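Local atomic coordinates of homospermidine synthase (Legionella pneumophila subsp. pneumophila str. Philadelphia 1, PDB entry 2PH5), a protein that probably makes the polyamine homospermidine and binds the dinucleotide NAD in a Rossmann-type domain. Residues K8-F21 / F33-A47. Sequence-based numbering, arbitrary orientation.
With NAD (nicotinamide-adenine-dinucleotide), chain C.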
loop_
_atom_site.group_PDB
_atom_site.type_symbol
_atom_site.label_atom_id
_atom_site.label_comp_id
_atom_site.label_asym_id
_atom_site.label_seq_id
_atom_site.Cartn_x
_atom_site.Cartn_y
_atom_site.Cartn_z
ATOM N N LYS A 8 14.074 -26.867 -34.050
ATOM C CA LYS A 8 12.646 -26.746 -33.789
ATOM C C LYS A 8 12.116 -25.427 -34.342
ATOM O O LYS A 8 11.169 -24.848 -33.804
ATOM C CB LYS A 8 12.366 -26.830 -32.282
ATOM C CG LYS A 8 12.210 -28.249 -31.736
ATOM C CD LYS A 8 13.506 -29.044 -31.784
ATOM C CE LYS A 8 13.300 -30.459 -31.252
ATOM N NZ LYS A 8 12.294 -31.218 -32.049
ATOM N N LYS A 9 12.731 -24.955 -35.419
ATOM C CA LYS A 9 12.320 -23.702 -36.036
ATOM C C LYS A 9 11.192 -23.966 -37.028
ATOM O O LYS A 9 11.427 -24.517 -38.100
ATOM C CB LYS A 9 13.503 -23.078 -36.763
ATOM C CG LYS A 9 13.467 -21.568 -36.836
ATOM C CD LYS A 9 14.079 -20.941 -35.604
ATOM C CE LYS A 9 14.483 -19.511 -35.892
ATOM N NZ LYS A 9 15.273 -18.906 -34.793
ATOM N N ILE A 10 9.975 -23.567 -36.671
ATOM C CA ILE A 10 8.807 -23.778 -37.530
ATOM C C ILE A 10 8.872 -22.954 -38.822
ATOM O O ILE A 10 9.119 -21.750 -38.784
ATOM C CB ILE A 10 7.497 -23.403 -36.794
ATOM C CG1 ILE A 10 7.520 -23.940 -35.354
ATOM C CG2 ILE A 10 6.296 -23.932 -37.567
ATOM C CD1 ILE A 10 7.673 -25.439 -35.230
ATOM N N LEU A 11 8.646 -23.602 -39.963
ATOM C CA LEU A 11 8.669 -22.907 -41.252
ATOM C C LEU A 11 7.329 -22.221 -41.495
ATOM O O LEU A 11 6.266 -22.814 -41.293
ATOM C CB LEU A 11 8.959 -23.888 -42.397
ATOM C CG LEU A 11 10.351 -24.531 -42.434
ATOM C CD1 LEU A 11 10.379 -25.649 -43.471
ATOM C CD2 LEU A 11 11.398 -23.479 -42.744
ATOM N N PHE A 12 7.392 -20.968 -41.928
ATOM C CA PHE A 12 6.194 -20.187 -42.187
ATOM C C PHE A 12 6.362 -19.426 -43.492
ATOM O O PHE A 12 7.230 -18.556 -43.611
ATOM C CB PHE A 12 5.955 -19.218 -41.029
ATOM C CG PHE A 12 4.592 -18.610 -41.026
ATOM C CD1 PHE A 12 4.425 -17.243 -41.229
ATOM C CD2 PHE A 12 3.469 -19.403 -40.814
ATOM C CE1 PHE A 12 3.155 -16.669 -41.222
ATOM C CE2 PHE A 12 2.195 -18.845 -40.804
ATOM C CZ PHE A 12 2.035 -17.470 -41.008
ATOM N N LYS A 13 5.528 -19.762 -44.471
ATOM C CA LYS A 13 5.588 -19.133 -45.786
ATOM C C LYS A 13 4.677 -17.919 -45.945
ATOM O O LYS A 13 4.659 -17.284 -46.999
ATOM C CB LYS A 13 5.269 -20.170 -46.869
ATOM C CG LYS A 13 6.502 -20.847 -47.470
ATOM C CD LYS A 13 7.365 -19.844 -48.243
ATOM C CE LYS A 13 8.571 -20.509 -48.911
ATOM N NZ LYS A 13 9.434 -19.542 -49.666
ATOM N N ASN A 14 3.923 -17.592 -44.902
ATOM C CA ASN A 14 3.025 -16.449 -44.966
ATOM C C ASN A 14 3.538 -15.238 -44.209
ATOM O O ASN A 14 4.740 -15.087 -44.003
ATOM C CB ASN A 14 1.643 -16.850 -44.468
ATOM C CG ASN A 14 0.885 -17.656 -45.498
ATOM O OD1 ASN A 14 1.307 -18.745 -45.882
ATOM N ND2 ASN A 14 -0.235 -17.113 -45.968
ATOM N N ARG A 15 2.635 -14.362 -43.798
ATOM C CA ARG A 15 3.076 -13.177 -43.089
ATOM C C ARG A 15 2.303 -12.965 -41.810
ATOM O O ARG A 15 1.169 -13.413 -41.676
ATOM C CB ARG A 15 2.959 -11.945 -43.991
ATOM C CG ARG A 15 1.562 -11.639 -44.451
ATOM C CD ARG A 15 1.435 -11.687 -45.972
ATOM N NE ARG A 15 0.807 -10.473 -46.500
ATOM C CZ ARG A 15 0.277 -10.367 -47.714
ATOM N NH1 ARG A 15 0.290 -11.407 -48.538
ATOM N NH2 ARG A 15 -0.254 -9.216 -48.109
ATOM N N PHE A 16 2.946 -12.295 -40.861
ATOM C CA PHE A 16 2.328 -11.996 -39.577
ATOM C C PHE A 16 1.949 -10.524 -39.523
ATOM O O PHE A 16 2.815 -9.660 -39.620
ATOM C CB PHE A 16 3.296 -12.297 -38.432
ATOM C CG PHE A 16 3.383 -13.753 -38.069
ATOM C CD1 PHE A 16 4.593 -14.437 -38.157
ATOM C CD2 PHE A 16 2.264 -14.436 -37.609
ATOM C CE1 PHE A 16 4.683 -15.779 -37.787
ATOM C CE2 PHE A 16 2.347 -15.777 -37.238
ATOM C CZ PHE A 16 3.557 -16.446 -37.327
ATOM N N VAL A 17 0.660 -10.235 -39.392
ATOM C CA VAL A 17 0.227 -8.848 -39.285
ATOM C C VAL A 17 -0.106 -8.598 -37.818
ATOM O O VAL A 17 -1.074 -9.141 -37.292
ATOM C CB VAL A 17 -1.055 -8.538 -40.117
ATOM C CG1 VAL A 17 -1.505 -7.099 -39.848
ATOM C CG2 VAL A 17 -0.794 -8.727 -41.606
ATOM N N ILE A 18 0.700 -7.798 -37.138
ATOM C CA ILE A 18 0.390 -7.530 -35.750
ATOM C C ILE A 18 -0.065 -6.087 -35.575
ATOM O O ILE A 18 0.662 -5.146 -35.910
ATOM C CB ILE A 18 1.602 -7.864 -34.825
ATOM C CG1 ILE A 18 1.544 -6.989 -33.571
ATOM C CG2 ILE A 18 2.913 -7.780 -35.600
ATOM C CD1 ILE A 18 2.748 -7.110 -32.687
ATOM N N LEU A 19 -1.291 -5.904 -35.091
ATOM C CA LEU A 19 -1.773 -4.548 -34.894
ATOM C C LEU A 19 -1.642 -4.237 -33.420
ATOM O O LEU A 19 -2.065 -5.013 -32.564
ATOM C CB LEU A 19 -3.224 -4.364 -35.360
ATOM C CG LEU A 19 -4.330 -4.806 -34.416
ATOM C CD1 LEU A 19 -5.655 -4.208 -34.852
ATOM C CD2 LEU A 19 -4.381 -6.317 -34.393
ATOM N N GLY A 20 -1.047 -3.086 -33.142
ATOM C CA GLY A 20 -0.798 -2.677 -31.779
ATOM C C GLY A 20 0.663 -2.984 -31.521
ATOM O O GLY A 20 1.176 -3.972 -32.044
ATOM N N PHE A 21 1.347 -2.144 -30.750
ATOM C CA PHE A 21 2.752 -2.392 -30.452
ATOM C C PHE A 21 3.102 -1.845 -29.075
ATOM O O PHE A 21 4.062 -1.087 -28.915
ATOM C CB PHE A 21 3.652 -1.755 -31.519
ATOM C CG PHE A 21 4.988 -2.446 -31.686
ATOM C CD1 PHE A 21 5.051 -3.813 -31.947
ATOM C CD2 PHE A 21 6.182 -1.722 -31.616
ATOM C CE1 PHE A 21 6.287 -4.454 -32.139
ATOM C CE2 PHE A 21 7.421 -2.351 -31.808
ATOM C CZ PHE A 21 7.475 -3.720 -32.071
ATOM N N PHE A 33 10.573 -14.579 -33.840
ATOM C CA PHE A 33 11.772 -14.878 -34.605
ATOM C C PHE A 33 12.553 -16.009 -33.962
ATOM O O PHE A 33 13.456 -16.575 -34.570
ATOM C CB PHE A 33 12.644 -13.631 -34.728
ATOM C CG PHE A 33 12.054 -12.584 -35.614
ATOM C CD1 PHE A 33 11.962 -12.794 -36.986
ATOM C CD2 PHE A 33 11.551 -11.403 -35.077
ATOM C CE1 PHE A 33 11.372 -11.839 -37.817
ATOM C CE2 PHE A 33 10.961 -10.441 -35.896
ATOM C CZ PHE A 33 10.870 -10.660 -37.269
ATOM N N GLU A 34 12.187 -16.347 -32.733
ATOM C CA GLU A 34 12.861 -17.418 -32.014
ATOM C C GLU A 34 12.236 -18.768 -32.357
ATOM O O GLU A 34 12.920 -19.789 -32.377
ATOM C CB GLU A 34 12.773 -17.170 -30.507
ATOM C CG GLU A 34 13.627 -18.102 -29.659
ATOM C CD GLU A 34 13.408 -17.894 -28.170
ATOM O OE1 GLU A 34 13.165 -16.737 -27.755
ATOM O OE2 GLU A 34 13.485 -18.882 -27.411
ATOM N N LYS A 35 10.938 -18.764 -32.640
ATOM C CA LYS A 35 10.218 -19.984 -32.972
ATOM C C LYS A 35 9.905 -20.140 -34.459
ATOM O O LYS A 35 9.475 -21.207 -34.899
ATOM C CB LYS A 35 8.912 -20.035 -32.180
ATOM C CG LYS A 35 9.077 -20.420 -30.731
ATOM C CD LYS A 35 9.207 -21.906 -30.633
ATOM C CE LYS A 35 9.097 -22.377 -29.213
ATOM N NZ LYS A 35 9.242 -23.853 -29.210
ATOM N N PHE A 36 10.115 -19.087 -35.239
ATOM C CA PHE A 36 9.819 -19.157 -36.663
ATOM C C PHE A 36 11.002 -18.810 -37.544
ATOM O O PHE A 36 11.716 -17.842 -37.289
ATOM C CB PHE A 36 8.639 -18.241 -36.992
ATOM C CG PHE A 36 7.341 -18.711 -36.416
ATOM C CD1 PHE A 36 6.571 -19.652 -37.083
ATOM C CD2 PHE A 36 6.910 -18.249 -35.180
ATOM C CE1 PHE A 36 5.383 -20.127 -36.524
ATOM C CE2 PHE A 36 5.725 -18.718 -34.612
ATOM C CZ PHE A 36 4.962 -19.658 -35.284
ATOM N N ASP A 37 11.215 -19.627 -38.572
ATOM C CA ASP A 37 12.299 -19.408 -39.523
ATOM C C ASP A 37 11.723 -18.488 -40.586
ATOM O O ASP A 37 11.682 -18.809 -41.774
ATOM C CB ASP A 37 12.740 -20.731 -40.151
ATOM C CG ASP A 37 13.818 -20.543 -41.194
ATOM O OD1 ASP A 37 14.757 -19.756 -40.940
ATOM O OD2 ASP A 37 13.726 -21.181 -42.262
ATOM N N ILE A 38 11.279 -17.333 -40.120
ATOM C CA ILE A 38 10.649 -16.343 -40.958
ATOM C C ILE A 38 11.566 -15.151 -41.203
ATOM O O ILE A 38 12.530 -14.924 -40.462
ATOM C CB ILE A 38 9.331 -15.892 -40.285
ATOM C CG1 ILE A 38 8.427 -15.206 -41.294
ATOM C CG2 ILE A 38 9.620 -14.972 -39.116
ATOM C CD1 ILE A 38 7.035 -14.925 -40.755
ATOM N N LYS A 39 11.274 -14.408 -42.264
ATOM C CA LYS A 39 12.060 -13.232 -42.605
ATOM C C LYS A 39 11.354 -12.029 -42.007
ATOM O O LYS A 39 10.133 -12.035 -41.837
ATOM C CB LYS A 39 12.137 -13.037 -44.125
ATOM C CG LYS A 39 12.203 -14.315 -44.952
ATOM C CD LYS A 39 12.283 -14.001 -46.451
ATOM C CE LYS A 39 12.051 -15.243 -47.319
ATOM N NZ LYS A 39 10.648 -15.761 -47.263
ATOM N N PRO A 40 12.110 -10.977 -41.676
ATOM C CA PRO A 40 11.481 -9.789 -41.105
ATOM C C PRO A 40 10.473 -9.191 -42.088
ATOM O O PRO A 40 9.482 -8.607 -41.675
ATOM C CB PRO A 40 12.671 -8.869 -40.837
ATOM C CG PRO A 40 13.673 -9.292 -41.866
ATOM C CD PRO A 40 13.563 -10.790 -41.801
ATOM N N SER A 41 10.718 -9.350 -43.387
ATOM C CA SER A 41 9.798 -8.816 -44.389
ATOM C C SER A 41 8.430 -9.497 -44.277
ATOM O O SER A 41 7.430 -8.985 -44.767
ATOM C CB SER A 41 10.357 -9.008 -45.803
ATOM O OG SER A 41 10.453 -10.380 -46.145
ATOM N N GLN A 42 8.390 -10.652 -43.628
ATOM C CA GLN A 42 7.138 -11.371 -43.456
ATOM C C GLN A 42 6.367 -10.878 -42.240
ATOM O O GLN A 42 5.391 -11.497 -41.811
ATOM C CB GLN A 42 7.403 -12.865 -43.319
ATOM C CG GLN A 42 7.725 -13.552 -44.628
ATOM C CD GLN A 42 8.132 -14.988 -44.429
ATOM O OE1 GLN A 42 9.275 -15.280 -44.071
ATOM N NE2 GLN A 42 7.194 -15.899 -44.638
ATOM N N VAL A 43 6.810 -9.763 -41.675
ATOM C CA VAL A 43 6.145 -9.197 -40.516
ATOM C C VAL A 43 5.837 -7.726 -40.780
ATOM O O VAL A 43 6.624 -7.023 -41.402
ATOM C CB VAL A 43 7.033 -9.336 -39.260
ATOM C CG1 VAL A 43 6.238 -8.976 -38.013
ATOM C CG2 VAL A 43 7.564 -10.760 -39.164
ATOM N N THR A 44 4.675 -7.280 -40.325
ATOM C CA THR A 44 4.239 -5.895 -40.494
ATOM C C THR A 44 3.495 -5.484 -39.215
ATOM O O THR A 44 2.746 -6.281 -38.647
ATOM C CB THR A 44 3.317 -5.749 -41.747
ATOM O OG1 THR A 44 2.641 -4.488 -41.704
ATOM C CG2 THR A 44 2.295 -6.869 -41.804
ATOM N N ILE A 45 3.731 -4.252 -38.761
ATOM C CA ILE A 45 3.123 -3.716 -37.539
ATOM C C ILE A 45 2.326 -2.440 -37.797
ATOM O O ILE A 45 2.817 -1.521 -38.448
ATOM C CB ILE A 45 4.194 -3.340 -36.498
ATOM C CG1 ILE A 45 5.017 -4.567 -36.118
ATOM C CG2 ILE A 45 3.542 -2.702 -35.272
ATOM C CD1 ILE A 45 6.210 -4.221 -35.259
ATOM N N ILE A 46 1.110 -2.384 -37.264
ATOM C CA ILE A 46 0.249 -1.218 -37.407
ATOM C C ILE A 46 -0.144 -0.793 -36.003
ATOM O O ILE A 46 -0.673 -1.607 -35.246
ATOM C CB ILE A 46 -1.030 -1.560 -38.169
ATOM C CG1 ILE A 46 -0.666 -2.280 -39.465
ATOM C CG2 ILE A 46 -1.853 -0.294 -38.400
ATOM C CD1 ILE A 46 -1.844 -2.628 -40.325
ATOM N N ALA A 47 0.113 0.466 -35.658
ATOM C CA ALA A 47 -0.210 0.993 -34.328
ATOM C C ALA A 47 -0.543 2.482 -34.408
ATOM O O ALA A 47 -0.093 3.174 -35.319
ATOM C CB ALA A 47 0.959 0.765 -33.386
HETATM P PA NAD C . -0.825 -1.054 -24.638
HETATM O O1A NAD C . -1.806 0.039 -24.314
HETATM O O2A NAD C . 0.537 -0.972 -24.042
HETATM O O5B NAD C . -0.653 -1.210 -26.243
HETATM C C5B NAD C . -1.797 -1.254 -27.091
HETATM C C4B NAD C . -1.376 -0.774 -28.493
HETATM O O4B NAD C . -2.548 -0.794 -29.279
HETATM C C3B NAD C . -0.823 0.654 -28.540
HETATM O O3B NAD C . 0.464 0.667 -29.163
HETATM C C2B NAD C . -1.843 1.421 -29.334
HETATM O O2B NAD C . -1.331 2.482 -30.108
HETATM C C1B NAD C . -2.557 0.331 -30.134
HETATM N N9A NAD C . -3.959 0.604 -30.474
HETATM C C8A NAD C . -4.832 1.369 -29.681
HETATM N N7A NAD C . -5.672 2.103 -30.438
HETATM C C5A NAD C . -5.351 1.840 -31.725
HETATM C C6A NAD C . -5.888 2.307 -32.925
HETATM N N6A NAD C . -6.911 3.160 -32.999
HETATM N N1A NAD C . -5.313 1.835 -34.097
HETATM C C2A NAD C . -4.257 0.946 -34.099
HETATM N N3A NAD C . -3.717 0.466 -32.929
HETATM C C4A NAD C . -4.283 0.929 -31.776
HETATM O O3 NAD C . -1.510 -2.382 -24.117
HETATM P PN NAD C . -1.100 -3.931 -24.192
HETATM O O1N NAD C . -1.260 -4.489 -22.828
HETATM O O2N NAD C . 0.242 -4.025 -24.869
HETATM O O5D NAD C . -2.312 -4.309 -25.140
HETATM C C5D NAD C . -2.620 -5.594 -25.620
HETATM C C4D NAD C . -3.718 -6.101 -24.708
HETATM O O4D NAD C . -3.340 -7.349 -24.190
HETATM C C3D NAD C . -5.047 -5.726 -24.086
HETATM O O3D NAD C . -6.131 -6.008 -24.956
HETATM C C2D NAD C . -5.052 -6.578 -22.829
HETATM O O2D NAD C . -6.332 -6.817 -22.318
HETATM C C1D NAD C . -4.294 -7.828 -23.261
HETATM N N1N NAD C . -3.482 -8.508 -22.224
HETATM C C2N NAD C . -3.734 -9.821 -21.898
HETATM C C3N NAD C . -2.914 -10.428 -20.921
HETATM C C7N NAD C . -3.102 -11.848 -20.515
HETATM O O7N NAD C . -2.244 -12.351 -19.570
HETATM N N7N NAD C . -4.025 -12.626 -21.040
HETATM C C4N NAD C . -1.855 -9.703 -20.287
HETATM C C5N NAD C . -1.637 -8.357 -20.649
HETATM C C6N NAD C . -2.431 -7.755 -21.606
#
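Gln42 NE2 gives its hydrogens to two carbonyl oxygens of the facing loop, Phe12 O at 2.8 Å and Asn14 O at 2.7 Å. Its OE1 accepts from Lys39 N at 2.8 Å. Glutamine suits this place because one amide both donates and accepts; a straight run through CG and CD (chi2 174°) carries that amide across to the loop at Phe12-Asn14. The backbone of Gln42 then starts the parallel pairing of strands 16-19 and 43-47: Phe16 N bonds to Gln42 O, and the alternating bonds run on to Gly20 N and Ile46 O. Phenylalanines suit the buried side of the loop, where flat apolar rings can meet edge to face: the edge of Phe16 meets the face of Phe36 in a T-shaped pair, planes at 71°. The slim methyl Ile38 CD1, at the edge of the Phe12 ring, touches both Phe12 CD1 (3.5 Å) and Phe16 CD1 (3.6 Å). At the far end Gly20, lacking a side chain, lets the NAD ribose lie close, with O4B 3.6 Å from its CA. The two strands belong to the Rossmann beta-alpha-beta unit: helix 23-35 connects them, strand 86-89 pairs with 16-19 on its other edge, and helix 391-408 packs against Phe12, Phe16 and Phe36.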